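Long-range contact in L-lactate dehydrogenase (Trichomonas vaginalis, PDB 4UUN), which probably interconverts pyruvate and L-lactate with NADH/NAD+, as a member of the lactate/malate dehydrogenase superfamily: residues B[83-88]-B[125-130]. Numbering follows the deposited sequence. Where two conformers were deposited one is given.
Sequences AFLVAS and VLVIGN. With NAI (1,4-dihydronicotinamide adenine dinucleotide), chain D.
L85 reaches across to V125 on one face of the parallel sheet: its CD1 lies 3.5 Å from V125 CG1, closer than an ordinary methyl-methyl contact, and also touches V127 CG2. V125 meets it with the methyl anti to its own backbone N (chi1 -177°). Helix 97-118, the crossover between the two strands, covers this face through T111, L115 and F108. On the other face, I128 CD1 approaches the F84 ring at its edge, 4.1 Å from CD2, whereas L126 CD2 comes up obliquely to CD2 and CE2. V86 CG2 runs alongside I128 CD1; M252 and A248 of helix 242-257 are among the residues packing here.

Two backbone bonds set the register, L126 N to A83 O and L85 N to L126 O, both 2.9 Å and nearly straight. Where the strands end, L85 O accepts two donors: G129 N in the carbonyl plane (N-H...O 175°) and I128 N from 37° above it. This double acceptance is consistent with holding the 128-130 turn so that I128 O and N130 N face the cofactor.

S88 OG accepts from NAI O2D (3.1 Å), while N130 N donates to NAI O2D at 2.9 Å. A water bridges S88 OG to N130 O, and NAI N7N donates to I128 O (3.2 Å).

The contact forms the C-terminal ends of two inner strands of the Rossmann sheet, where the nicotinamide half of the dinucleotide is held: backbone-bonded strands with apolar faces give way to polar groups, with O2D both donating and accepting, which ties the position of the nicotinamide ribose to both strand ends.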
ATOM      1  N   ALA B  83      -8.115 -12.133 -11.369  1.00 16.15           N
ATOM      2  CA  ALA B  83      -7.573 -12.855 -10.226  1.00 16.20           C
ATOM      3  C   ALA B  83      -6.080 -12.641 -10.079  1.00 15.52           C
ATOM      4  O   ALA B  83      -5.334 -12.637 -11.071  1.00 15.27           O
ATOM      5  CB  ALA B  83      -7.869 -14.337 -10.354  1.00 18.26           C
ATOM      6  N   PHE B  84      -5.661 -12.465  -8.831  1.00 13.05           N
ATOM      7  CA  PHE B  84      -4.257 -12.417  -8.465  1.00 14.26           C
ATOM      8  C   PHE B  84      -3.954 -13.717  -7.722  1.00 14.89           C
ATOM      9  O   PHE B  84      -4.305 -13.865  -6.545  1.00 14.84           O
ATOM     10  CB  PHE B  84      -3.977 -11.202  -7.567  1.00 15.34           C
ATOM     11  CG  PHE B  84      -4.178  -9.871  -8.252  1.00 14.88           C
ATOM     12  CD1 PHE B  84      -5.438  -9.300  -8.343  1.00 14.87           C
ATOM     13  CD2 PHE B  84      -3.101  -9.185  -8.790  1.00 13.86           C
ATOM     14  CE1 PHE B  84      -5.617  -8.080  -8.968  1.00 13.40           C
ATOM     15  CE2 PHE B  84      -3.273  -7.966  -9.416  1.00 13.08           C
ATOM     16  CZ  PHE B  84      -4.526  -7.411  -9.507  1.00 13.46           C
ATOM     17  N   LEU B  85      -3.342 -14.673  -8.418  1.00 13.88           N
ATOM     18  CA  LEU B  85      -3.032 -15.967  -7.817  1.00 13.57           C
ATOM     19  C   LEU B  85      -1.687 -15.893  -7.108  1.00 12.57           C
ATOM     20  O   LEU B  85      -0.638 -16.233  -7.674  1.00 12.18           O
ATOM     21  CB  LEU B  85      -3.035 -17.078  -8.866  1.00 14.15           C
ATOM     22  CG  LEU B  85      -4.319 -17.236  -9.685  1.00 15.39           C
ATOM     23  CD1 LEU B  85      -4.213 -18.463 -10.584  1.00 17.45           C
ATOM     24  CD2 LEU B  85      -5.551 -17.337  -8.794  1.00 15.23           C
ATOM     25  N   VAL B  86      -1.742 -15.460  -5.855  1.00 11.84           N
ATOM     26  CA  VAL B  86      -0.553 -15.215  -5.051  1.00 12.95           C
ATOM     27  C   VAL B  86      -0.130 -16.460  -4.284  1.00 12.66           C
ATOM     28  O   VAL B  86       1.058 -16.745  -4.143  1.00 12.11           O
ATOM     29  CB  VAL B  86      -0.826 -14.060  -4.054  1.00 14.81           C
ATOM     30  CG1 VAL B  86       0.358 -13.830  -3.141  1.00 16.14           C
ATOM     31  CG2 VAL B  86      -1.186 -12.785  -4.812  1.00 14.46           C
ATOM     32  N   ALA B  87      -1.105 -17.208  -3.790  1.00 13.48           N
ATOM     33  CA  ALA B  87      -0.818 -18.398  -2.991  1.00 14.98           C
ATOM     34  C   ALA B  87      -0.066 -19.465  -3.782  1.00 15.44           C
ATOM     35  O   ALA B  87      -0.361 -19.699  -4.949  1.00 13.29           O
ATOM     36  CB  ALA B  87      -2.109 -18.981  -2.460  1.00 15.24           C
ATOM     37  N   SER B  88       0.888 -20.115  -3.121  1.00 15.29           N
ATOM     38  CA  SER B  88       1.570 -21.282  -3.657  1.00 16.37           C
ATOM     39  C   SER B  88       2.135 -22.087  -2.492  1.00 18.20           C
ATOM     40  O   SER B  88       2.129 -21.620  -1.348  1.00 18.82           O
ATOM     41  CB  SER B  88       2.708 -20.852  -4.574  1.00 18.82           C
ATOM     42  OG  SER B  88       3.660 -20.097  -3.848  1.00 23.10           O
ATOM     43  N   VAL B 125      -6.445 -13.775 -15.458  1.00 13.23           N
ATOM     44  CA  VAL B 125      -5.782 -14.491 -14.386  1.00 14.42           C
ATOM     45  C   VAL B 125      -4.287 -14.192 -14.396  1.00 12.18           C
ATOM     46  O   VAL B 125      -3.567 -14.602 -15.309  1.00 11.32           O
ATOM     47  CB  VAL B 125      -5.998 -16.011 -14.539  1.00 15.36           C
ATOM     48  CG1 VAL B 125      -5.377 -16.772 -13.377  1.00 15.41           C
ATOM     49  CG2 VAL B 125      -7.486 -16.333 -14.654  1.00 16.55           C
ATOM     50  N   LEU B 126      -3.825 -13.478 -13.374  1.00 12.44           N
ATOM     51  CA  LEU B 126      -2.408 -13.186 -13.199  1.00 11.41           C
ATOM     52  C   LEU B 126      -1.759 -14.125 -12.177  1.00 12.01           C
ATOM     53  O   LEU B 126      -2.086 -14.093 -10.988  1.00 13.38           O
ATOM     54  CB  LEU B 126      -2.224 -11.736 -12.752  1.00 10.69           C
ATOM     55  CG  LEU B 126      -0.787 -11.306 -12.441  1.00 11.00           C
ATOM     56  CD1 LEU B 126       0.172 -11.617 -13.619  1.00 11.60           C
ATOM     57  CD2 LEU B 126      -0.770  -9.826 -12.095  1.00 11.50           C
ATOM     58  N   VAL B 127      -0.832 -14.952 -12.642  1.00 11.67           N
ATOM     59  CA  VAL B 127      -0.156 -15.919 -11.785  1.00 12.94           C
ATOM     60  C   VAL B 127       1.127 -15.342 -11.197  1.00 14.29           C
ATOM     61  O   VAL B 127       2.046 -14.927 -11.921  1.00 12.85           O
ATOM     62  CB  VAL B 127       0.145 -17.213 -12.547  1.00 14.30           C
ATOM     63  CG1 VAL B 127       0.776 -18.252 -11.627  1.00 13.70           C
ATOM     64  CG2 VAL B 127      -1.134 -17.750 -13.141  1.00 16.10           C
ATOM     65  N   ILE B 128       1.171 -15.325  -9.867  1.00 13.92           N
ATOM     66  CA  ILE B 128       2.248 -14.692  -9.128  1.00 12.50           C
ATOM     67  C   ILE B 128       3.014 -15.723  -8.304  1.00 12.11           C
ATOM     68  O   ILE B 128       4.228 -15.724  -8.307  1.00 12.81           O
ATOM     69  CB  ILE B 128       1.687 -13.569  -8.224  1.00 11.45           C
ATOM     70  CG1 ILE B 128       1.097 -12.452  -9.097  1.00 10.70           C
ATOM     71  CG2 ILE B 128       2.761 -13.018  -7.307  1.00 12.65           C
ATOM     72  CD1 ILE B 128       0.256 -11.433  -8.334  1.00  8.88           C
ATOM     73  N   GLY B 129       2.305 -16.613  -7.617  1.00 13.58           N
ATOM     74  CA  GLY B 129       2.936 -17.682  -6.856  1.00 14.58           C
ATOM     75  C   GLY B 129       3.924 -18.522  -7.654  1.00 14.20           C
ATOM     76  O   GLY B 129       3.657 -18.901  -8.797  1.00 12.76           O
ATOM     77  N   ASN B 130       5.064 -18.823  -7.037  1.00 14.01           N
ATOM     78  CA  ASN B 130       6.105 -19.547  -7.749  0.72 16.09           C
ATOM     79  C   ASN B 130       5.970 -21.065  -7.680  1.00 15.39           C
ATOM     80  O   ASN B 130       5.408 -21.617  -6.736  1.00 14.22           O
ATOM     81  CB  ASN B 130       7.486 -19.081  -7.295  0.72 19.21           C
ATOM     82  CG  ASN B 130       7.884 -17.771  -7.949  0.72 23.10           C
ATOM     83  OD1 ASN B 130       7.766 -17.612  -9.171  0.72 23.28           O
ATOM     84  ND2 ASN B 130       8.331 -16.820  -7.144  0.72 26.14           N
TER
HETATM   85  PA  NAI D 345       3.055 -15.151   2.892  0.79 43.01           P
HETATM   86  O1A NAI D 345       3.640 -16.432   3.438  0.79 46.74           O
HETATM   87  O2A NAI D 345       3.098 -13.884   3.719  0.79 38.47           O
HETATM   88  O5B NAI D 345       1.521 -15.431   2.483  0.79 39.80           O
HETATM   89  C5B NAI D 345       1.118 -16.511   1.643  0.79 37.23           C
HETATM   90  C4B NAI D 345      -0.358 -16.793   1.897  0.79 34.53           C
HETATM   91  O4B NAI D 345      -0.834 -17.853   1.059  0.79 35.55           O
HETATM   92  C3B NAI D 345      -0.634 -17.226   3.335  0.79 31.04           C
HETATM   93  O3B NAI D 345      -1.648 -16.381   3.887  0.79 27.60           O
HETATM   94  C2B NAI D 345      -1.101 -18.673   3.237  0.79 32.05           C
HETATM   95  O2B NAI D 345      -2.047 -19.044   4.247  0.79 29.81           O
HETATM   96  C1B NAI D 345      -1.708 -18.671   1.848  0.79 35.18           C
HETATM   97  N9A NAI D 345      -1.913 -19.996   1.218  0.79 35.82           N
HETATM   98  C8A NAI D 345      -1.111 -21.082   1.247  0.79 35.91           C
HETATM   99  N7A NAI D 345      -1.666 -22.096   0.524  0.79 35.50           N
HETATM  100  C5A NAI D 345      -2.837 -21.653   0.020  0.79 36.00           C
HETATM  101  C6A NAI D 345      -3.926 -22.194  -0.830  0.79 38.49           C
HETATM  102  N6A NAI D 345      -3.879 -23.463  -1.304  0.79 41.60           N
HETATM  103  N1A NAI D 345      -4.972 -21.376  -1.113  0.79 35.89           N
HETATM  104  C2A NAI D 345      -5.045 -20.104  -0.655  0.79 32.44           C
HETATM  105  N3A NAI D 345      -4.092 -19.557   0.127  0.79 31.52           N
HETATM  106  C4A NAI D 345      -2.996 -20.267   0.491  0.79 34.33           C
HETATM  107  O3  NAI D 345       3.765 -14.857   1.478  0.79 77.31           O
HETATM  108  PN  NAI D 345       3.892 -13.558   0.535  0.79 46.80           P
HETATM  109  O1N NAI D 345       5.093 -12.750   0.982  0.79 48.97           O
HETATM  110  O2N NAI D 345       2.527 -12.914   0.437  0.79 43.94           O
HETATM  111  O5D NAI D 345       4.250 -14.229  -0.883  0.79 36.24           O
HETATM  112  C5D NAI D 345       3.328 -15.143  -1.455  0.79 37.01           C
HETATM  113  C4D NAI D 345       3.908 -15.775  -2.711  0.79 40.46           C
HETATM  114  O4D NAI D 345       4.190 -14.819  -3.737  0.79 40.75           O
HETATM  115  C3D NAI D 345       5.220 -16.486  -2.442  0.79 43.39           C
HETATM  116  O3D NAI D 345       4.982 -17.809  -1.936  0.79 49.52           O
HETATM  117  C2D NAI D 345       5.894 -16.474  -3.798  0.79 36.71           C
HETATM  118  O2D NAI D 345       5.620 -17.714  -4.445  0.79 25.58           O
HETATM  119  C1D NAI D 345       5.222 -15.344  -4.583  0.79 41.31           C
HETATM  120  N1N NAI D 345       6.143 -14.281  -5.046  0.79 44.85           N
HETATM  121  C2N NAI D 345       6.145 -13.994  -6.350  0.79 44.26           C
HETATM  122  C3N NAI D 345       6.952 -13.021  -6.928  0.79 40.76           C
HETATM  123  C7N NAI D 345       6.910 -12.725  -8.418  0.79 33.04           C
HETATM  124  O7N NAI D 345       7.247 -11.678  -8.955  0.79 25.17           O
HETATM  125  N7N NAI D 345       6.459 -13.680  -9.261  0.79 32.06           N
HETATM  126  C4N NAI D 345       7.879 -12.215  -6.054  0.79 43.00           C
HETATM  127  C5N NAI D 345       7.791 -12.604  -4.649  0.79 45.08           C
HETATM  128  C6N NAI D 345       6.934 -13.608  -4.201  0.79 46.17           C
HETATM  129  O   HOH W   1       6.036 -21.471  -4.217  1.00 20.02           O